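FdxN element excision controlling factor protein (Anabaena variabilis, PDB 2OKF) probably binds nucleic acid as an XisH protein of the PDDEXK nuclease clan, and is thought to act in the site-specific recombination that excises the fdxN element. Local coordinates at residues A99-L102 / T103-K106; L111-P114 / K115-I119; S68-S71 / E72-T75. One frame throughout, in Å; residues are numbered along the deposited sequence. Where two conformers were deposited one is given.

Interaction 1 of 3, residues A99-L102 / T103-K106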
loop_
_atom_site.group_PDB
_atom_site.type_symbol
_atom_site.label_atom_id
_atom_site.label_comp_id
_atom_site.label_asym_id
_atom_site.label_seq_id
_atom_site.Cartn_x
_atom_site.Cartn_y
_atom_site.Cartn_z
ATOM N N ALA A 99 -13.510 1.516 -3.432
ATOM C CA ALA A 99 -14.781 0.807 -3.720
ATOM C C ALA A 99 -14.568 -0.695 -3.501
ATOM O O ALA A 99 -13.674 -1.275 -4.076
ATOM C CB ALA A 99 -15.236 1.068 -5.142
ATOM N N VAL A 100 -15.383 -1.283 -2.638
ATOM C CA VAL A 100 -15.285 -2.664 -2.193
ATOM C C VAL A 100 -16.641 -3.377 -2.461
ATOM O O VAL A 100 -17.659 -2.828 -2.076
ATOM C CB VAL A 100 -15.071 -2.617 -0.620
ATOM C CG1 VAL A 100 -14.884 -3.990 -0.006
ATOM C CG2 VAL A 100 -13.887 -1.720 -0.223
ATOM N N PRO A 101 -16.648 -4.574 -3.002
ATOM C CA PRO A 101 -17.924 -5.309 -3.058
ATOM C C PRO A 101 -18.490 -5.614 -1.678
ATOM O O PRO A 101 -17.757 -5.787 -0.702
ATOM C CB PRO A 101 -17.535 -6.603 -3.775
ATOM C CG PRO A 101 -16.361 -6.254 -4.576
ATOM C CD PRO A 101 -15.585 -5.316 -3.724
ATOM N N LEU A 102 -19.800 -5.676 -1.575
ATOM C CA LEU A 102 -20.459 -5.959 -0.330
ATOM C C LEU A 102 -20.028 -7.290 0.237
ATOM O O LEU A 102 -19.900 -7.419 1.443
ATOM C CB LEU A 102 -21.967 -5.994 -0.543
ATOM C CG LEU A 102 -22.814 -6.167 0.708
ATOM C CD1 LEU A 102 -22.465 -5.226 1.858
ATOM C CD2 LEU A 102 -24.312 -6.032 0.283
ATOM N N THR A 103 -19.866 -8.289 -0.620
ATOM C CA THR A 103 -19.424 -9.619 -0.149
ATOM C C THR A 103 -18.065 -9.519 0.542
ATOM O O THR A 103 -17.874 -10.099 1.612
ATOM C CB THR A 103 -19.387 -10.667 -1.255
ATOM O OG1 THR A 103 -18.522 -10.276 -2.317
ATOM C CG2 THR A 103 -20.808 -10.930 -1.778
ATOM N N THR A 104 -17.150 -8.771 -0.062
ATOM C CA THR A 104 -15.829 -8.555 0.515
ATOM C C THR A 104 -15.916 -7.775 1.818
ATOM O O THR A 104 -15.234 -8.096 2.826
ATOM C CB THR A 104 -14.989 -7.754 -0.470
ATOM O OG1 THR A 104 -15.074 -8.372 -1.768
ATOM C CG2 THR A 104 -13.526 -7.672 -0.015
ATOM N N TYR A 105 -16.745 -6.733 1.800
ATOM C CA TYR A 105 -16.978 -5.908 2.963
ATOM C C TYR A 105 -17.462 -6.740 4.169
ATOM O O TYR A 105 -17.028 -6.534 5.286
ATOM C CB TYR A 105 -17.995 -4.784 2.645
ATOM C CG TYR A 105 -18.252 -3.891 3.838
ATOM C CD1 TYR A 105 -17.255 -3.050 4.332
ATOM C CD2 TYR A 105 -19.478 -3.892 4.455
ATOM C CE1 TYR A 105 -17.484 -2.254 5.446
ATOM C CE2 TYR A 105 -19.730 -3.099 5.559
ATOM C CZ TYR A 105 -18.732 -2.265 6.039
ATOM O OH TYR A 105 -19.013 -1.486 7.142
ATOM N N LYS A 106 -18.389 -7.649 3.921
ATOM C CA LYS A 106 -19.003 -8.470 4.975
ATOM C C LYS A 106 -18.120 -9.595 5.469
ATOM O O LYS A 106 -18.413 -10.159 6.516
ATOM C CB LYS A 106 -20.340 -9.040 4.502
ATOM C CG LYS A 106 -21.401 -7.978 4.278
ATOM C CD LYS A 106 -22.692 -8.545 3.695
ATOM C CE LYS A 106 -23.509 -9.288 4.695
ATOM N NZ LYS A 106 -24.805 -9.566 4.038
#
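Tyr105 N donates to Pro101 O at 2.9 Å in a nearly straight bond, with an N-H...O angle of 165°. One step on, Lys106 N reaches Leu102 O, also at 2.9 Å. These two bonds turn the end of strand 94-101 into the short helix 102-106 without an intervening loop, and Pro101 stands at the N-cap. The junction sits at the end of strand 94-101, which in the mixed sheet of this PDDEXK-clan protein runs between the parallel strands 54-60 and 125-129. At the cap, the side chains of Pro101 and Thr104 lie alongside each other, pointing the same way. Thr104 OG1 rests against the proline ring, 3.6 Å from Pro101 CB and nearly as close to CG and CD. Val100, for which two conformers were deposited, crosses Thr104 at about a right angle in the one described. With CG1 swung away from its own backbone N (chi1 -177°), Val100 brings this methyl to 3.8 Å from Thr104 CB and within packing distance of Tyr105 CB. Phe109 lies against both Val100 and Thr104. Beyond the cap, Leu102 CD1 sits 3.8 Å from Lys106 CD, the lysine chain being folded by a bend at chi3 (75°). The same leucine methyl meets the Tyr105 ring obliquely, with Leu102 CD1 4.2 Å from Tyr105 CD2. Strand 134-139 continues this apolar cluster, Phe136 touching Leu102 and Ile139 touching Tyr105.

Interaction 2 of 3, residues L111-P114 / K115-I119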
loop_
_atom_site.group_PDB
_atom_site.type_symbol
_atom_site.label_atom_id
_atom_site.label_comp_id
_atom_site.label_asym_id
_atom_site.label_seq_id
_atom_site.Cartn_x
_atom_site.Cartn_y
_atom_site.Cartn_z
ATOM N N LEU A 111 -13.003 -9.020 9.366
ATOM C CA LEU A 111 -11.926 -9.609 10.126
ATOM C C LEU A 111 -11.239 -8.475 10.912
ATOM O O LEU A 111 -11.154 -7.335 10.445
ATOM C CB LEU A 111 -10.930 -10.325 9.226
ATOM C CG LEU A 111 -11.466 -11.538 8.462
ATOM C CD1 LEU A 111 -10.427 -11.993 7.449
ATOM C CD2 LEU A 111 -11.853 -12.656 9.410
ATOM N N ASP A 112 -10.783 -8.795 12.119
ATOM C CA ASP A 112 -10.239 -7.788 13.022
ATOM C C ASP A 112 -9.090 -6.974 12.417
ATOM O O ASP A 112 -9.082 -5.757 12.509
ATOM C CB ASP A 112 -9.766 -8.416 14.326
ATOM C CG ASP A 112 -10.904 -8.882 15.230
ATOM O OD1 ASP A 112 -12.070 -8.538 14.990
ATOM O OD2 ASP A 112 -10.576 -9.576 16.207
ATOM N N PHE A 113 -8.165 -7.640 11.760
ATOM C CA PHE A 113 -6.988 -6.924 11.240
ATOM C C PHE A 113 -7.331 -5.924 10.123
ATOM O O PHE A 113 -6.993 -4.739 10.225
ATOM C CB PHE A 113 -5.888 -7.896 10.853
ATOM C CG PHE A 113 -4.731 -7.227 10.188
ATOM C CD1 PHE A 113 -3.817 -6.551 10.936
ATOM C CD2 PHE A 113 -4.648 -7.179 8.810
ATOM C CE1 PHE A 113 -2.767 -5.910 10.318
ATOM C CE2 PHE A 113 -3.593 -6.509 8.191
ATOM C CZ PHE A 113 -2.686 -5.881 8.946
ATOM N N PRO A 114 -7.978 -6.376 9.028
ATOM C CA PRO A 114 -8.293 -5.398 7.973
ATOM C C PRO A 114 -9.181 -4.288 8.465
ATOM O O PRO A 114 -9.001 -3.128 8.079
ATOM C CB PRO A 114 -9.062 -6.227 6.937
ATOM C CG PRO A 114 -8.682 -7.614 7.196
ATOM C CD PRO A 114 -8.348 -7.749 8.650
ATOM N N LYS A 115 -10.156 -4.638 9.300
ATOM C CA LYS A 115 -11.022 -3.621 9.851
ATOM C C LYS A 115 -10.186 -2.544 10.572
ATOM O O LYS A 115 -10.365 -1.358 10.379
ATOM C CB LYS A 115 -12.058 -4.236 10.799
ATOM C CG LYS A 115 -12.948 -3.214 11.464
ATOM C CD LYS A 115 -13.933 -3.869 12.455
ATOM C CE LYS A 115 -15.057 -4.627 11.753
ATOM N NZ LYS A 115 -16.018 -3.724 11.046
ATOM N N GLU A 116 -9.256 -2.974 11.405
ATOM C CA GLU A 116 -8.409 -2.022 12.166
ATOM C C GLU A 116 -7.499 -1.198 11.238
ATOM O O GLU A 116 -7.341 0.015 11.412
ATOM C CB GLU A 116 -7.638 -2.764 13.246
ATOM C CG GLU A 116 -6.660 -1.933 14.036
ATOM C CD GLU A 116 -7.320 -0.913 14.949
ATOM O OE1 GLU A 116 -8.521 -1.039 15.245
ATOM O OE2 GLU A 116 -6.551 -0.022 15.417
ATOM N N ILE A 117 -6.871 -1.845 10.250
ATOM C CA ILE A 117 -5.999 -1.092 9.359
ATOM C C ILE A 117 -6.731 -0.002 8.583
ATOM O O ILE A 117 -6.270 1.129 8.441
ATOM C CB ILE A 117 -5.288 -2.024 8.365
ATOM C CG1 ILE A 117 -4.287 -2.875 9.096
ATOM C CG2 ILE A 117 -4.627 -1.181 7.247
ATOM C CD1 ILE A 117 -3.104 -2.115 9.796
ATOM N N ILE A 118 -7.937 -0.323 8.113
ATOM C CA ILE A 118 -8.778 0.636 7.418
ATOM C C ILE A 118 -9.047 1.842 8.288
ATOM O O ILE A 118 -8.916 2.995 7.853
ATOM C CB ILE A 118 -10.119 -0.026 7.014
ATOM C CG1 ILE A 118 -9.917 -1.002 5.840
ATOM C CG2 ILE A 118 -11.180 0.994 6.692
ATOM C CD1 ILE A 118 -9.603 -0.354 4.516
ATOM N N ILE A 119 -9.441 1.606 9.534
ATOM C CA ILE A 119 -9.764 2.686 10.441
ATOM C C ILE A 119 -8.503 3.456 10.814
ATOM O O ILE A 119 -8.492 4.688 10.867
ATOM C CB ILE A 119 -10.447 2.148 11.706
ATOM C CG1 ILE A 119 -11.759 1.467 11.339
ATOM C CG2 ILE A 119 -10.672 3.284 12.660
ATOM C CD1 ILE A 119 -12.301 0.603 12.430
#
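Leu111 O, at the N-cap, accepts from Lys115 N at 3.1 Å, and the helical pattern continues with Glu116 N to Asp112 O, Ile117 N to Phe113 O and Ile118 N to Pro114 O. All four bonds are between 2.9 and 3.1 Å long and near straight. Pro114 falls in the first turn of helix 112-120, where its lack of an amide hydrogen costs the helix no bond, while its carbonyl still serves Ile118. Beside that bond, Ile118 CG1 packs 3.2 Å from Pro114 O. The main side-chain contact is a CH-pi interaction one helical turn apart. Ile117 CG1 lies over one face of the Phe113 ring, 3.7 Å from the centroid and 25° off the normal. This Ile117 CG1 is shifted toward the rim, with Phe113 CZ its nearest ring atom at 3.4 Å. Phe113 CG, anti to the backbone N (chi1 174°), extends so that the ring comes back toward the isoleucine. This pair belongs to the dimer interface: Ala86 of the second subunit packs on Phe113 and Asn82 of the second subunit on Ile117. Elsewhere on the helix, the twice-bent Lys115 chain places NZ in a hydrogen bond with Gln110 OE1.

Interaction 3 of 3, residues S68-S71 / E72-T75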
loop_
_atom_site.group_PDB
_atom_site.type_symbol
_atom_site.label_atom_id
_atom_site.label_comp_id
_atom_site.label_asym_id
_atom_site.label_seq_id
_atom_site.Cartn_x
_atom_site.Cartn_y
_atom_site.Cartn_z
ATOM N N SER A 68 -4.936 -14.003 -2.898
ATOM C CA SER A 68 -5.339 -13.829 -1.528
ATOM C C SER A 68 -5.931 -12.451 -1.381
ATOM O O SER A 68 -5.468 -11.483 -2.040
ATOM C CB SER A 68 -4.166 -13.999 -0.578
ATOM O OG SER A 68 -3.152 -13.044 -0.833
ATOM N N ALA A 69 -6.957 -12.345 -0.531
ATOM C CA ALA A 69 -7.526 -11.052 -0.235
ATOM C C ALA A 69 -6.438 -10.162 0.374
ATOM O O ALA A 69 -6.367 -8.981 0.049
ATOM C CB ALA A 69 -8.724 -11.191 0.712
ATOM N N ILE A 70 -5.566 -10.738 1.212
ATOM C CA ILE A 70 -4.511 -9.934 1.845
ATOM C C ILE A 70 -3.538 -9.363 0.781
ATOM O O ILE A 70 -3.156 -8.204 0.852
ATOM C CB ILE A 70 -3.792 -10.645 3.021
ATOM C CG1 ILE A 70 -2.811 -9.704 3.725
ATOM C CG2 ILE A 70 -3.049 -11.861 2.557
ATOM C CD1 ILE A 70 -3.451 -8.470 4.381
ATOM N N SER A 71 -3.144 -10.152 -0.210
ATOM C CA SER A 71 -2.253 -9.623 -1.243
ATOM C C SER A 71 -2.935 -8.494 -2.023
ATOM O O SER A 71 -2.310 -7.457 -2.334
ATOM C CB SER A 71 -1.813 -10.712 -2.221
ATOM O OG SER A 71 -2.888 -11.219 -2.917
ATOM N N GLU A 72 -4.216 -8.685 -2.333
ATOM C CA GLU A 72 -4.996 -7.677 -3.049
ATOM C C GLU A 72 -5.092 -6.439 -2.195
ATOM O O GLU A 72 -5.019 -5.307 -2.701
ATOM C CB GLU A 72 -6.389 -8.228 -3.352
ATOM C CG GLU A 72 -6.343 -9.364 -4.300
ATOM C CD GLU A 72 -7.600 -10.248 -4.348
ATOM O OE1 GLU A 72 -8.481 -10.180 -3.465
ATOM O OE2 GLU A 72 -7.683 -11.030 -5.312
ATOM N N PHE A 73 -5.260 -6.633 -0.893
ATOM C CA PHE A 73 -5.364 -5.538 0.048
ATOM C C PHE A 73 -4.076 -4.746 0.144
ATOM O O PHE A 73 -4.139 -3.525 0.177
ATOM C CB PHE A 73 -5.875 -6.015 1.421
ATOM C CG PHE A 73 -6.099 -4.907 2.421
ATOM C CD1 PHE A 73 -6.877 -3.810 2.100
ATOM C CD2 PHE A 73 -5.536 -4.967 3.703
ATOM C CE1 PHE A 73 -7.046 -2.760 3.041
ATOM C CE2 PHE A 73 -5.795 -3.985 4.637
ATOM C CZ PHE A 73 -6.529 -2.891 4.303
ATOM N N HIS A 74 -2.924 -5.409 0.206
ATOM C CA HIS A 74 -1.667 -4.656 0.236
ATOM C C HIS A 74 -1.611 -3.632 -0.923
ATOM O O HIS A 74 -1.305 -2.463 -0.753
ATOM C CB HIS A 74 -0.430 -5.542 0.086
ATOM C CG HIS A 74 -0.192 -6.481 1.210
ATOM N ND1 HIS A 74 -0.275 -6.093 2.535
ATOM C CD2 HIS A 74 0.220 -7.773 1.206
ATOM C CE1 HIS A 74 0.064 -7.133 3.291
ATOM N NE2 HIS A 74 0.391 -8.154 2.513
ATOM N N THR A 75 -1.843 -4.121 -2.133
ATOM C CA THR A 75 -1.761 -3.243 -3.299
ATOM C C THR A 75 -2.846 -2.168 -3.262
ATOM O O THR A 75 -2.590 -0.980 -3.504
ATOM C CB THR A 75 -1.823 -4.052 -4.571
ATOM O OG1 THR A 75 -0.704 -4.945 -4.605
ATOM C CG2 THR A 75 -1.778 -3.139 -5.791
#
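Ser68 O takes two donors at the start of helix 69-90, the helix of a beta-alpha-beta unit between strands 54-60 and 94-101. Glu72 N donates to Ser68 O at 3.1 Å, and Ser71 OG adds a shorter bond to the same Ser68 O at 2.7 Å. Both reach the carbonyl oxygen from the same face of its plane, so the N-cap residue's oxygen is gripped by the backbone and by a side chain at once. Ser71 OG lies between its own backbone N and carbonyl carbon (chi1 64°), which turns the hydroxyl back toward the cap. The Glu72 side chain also folds toward this end of the helix, Glu72 OE1 lying 3.5 Å from Ala69 CA; a negative group here would probably be favoured by the helix dipole. Further on, Phe73 N satisfies Ala69 O and His74 N satisfies Ile70 O, whereas Thr75 N bonds only weakly to Ser71 O, at 3.4 Å. Besides accepting from His74 N, Ile70 O sits over one face of the His74 imidazole, 3.3 Å above its plane and offset toward the rim. The polar ends beyond the first turn are met across the dimer: His74 ND1 is hydrogen-bonded to Asn82 ND2 of the second subunit, and Thr75 OG1 to Thr75 OG1 of the second subunit. Ile70 touches both rings. Ile70 CG1 lies 3.8 Å from His74 NE2, while Ile70 CD1 stands at the edge of the Phe73 ring, near its plane and 4.1 Å from Phe73 CD2.

In the fold
Along the chain interaction 3 comes first, then interactions 1 and 2, each at the start of a helix. Their centres are 13 to 14 Å apart. Interactions 3 and 1 mark two points of one beta-alpha-beta unit, the beginning of helix 69-90 and the end of strand 94-101, and helix 112-120 of interaction 2 follows helix 102-106 of interaction 1. Interactions 2 and 3 touch directly, Ile118 CD1 lying 3.8 Å from Phe73 CE1, so helices 69-90 and 112-120 pack together, and both contacts meet the second subunit. Interaction 1, at the end of a sheet strand, touches neither, its nearest atoms lying about 5 Å from interaction 2 and about 6 Å from interaction 3; Phe109 bridges all three.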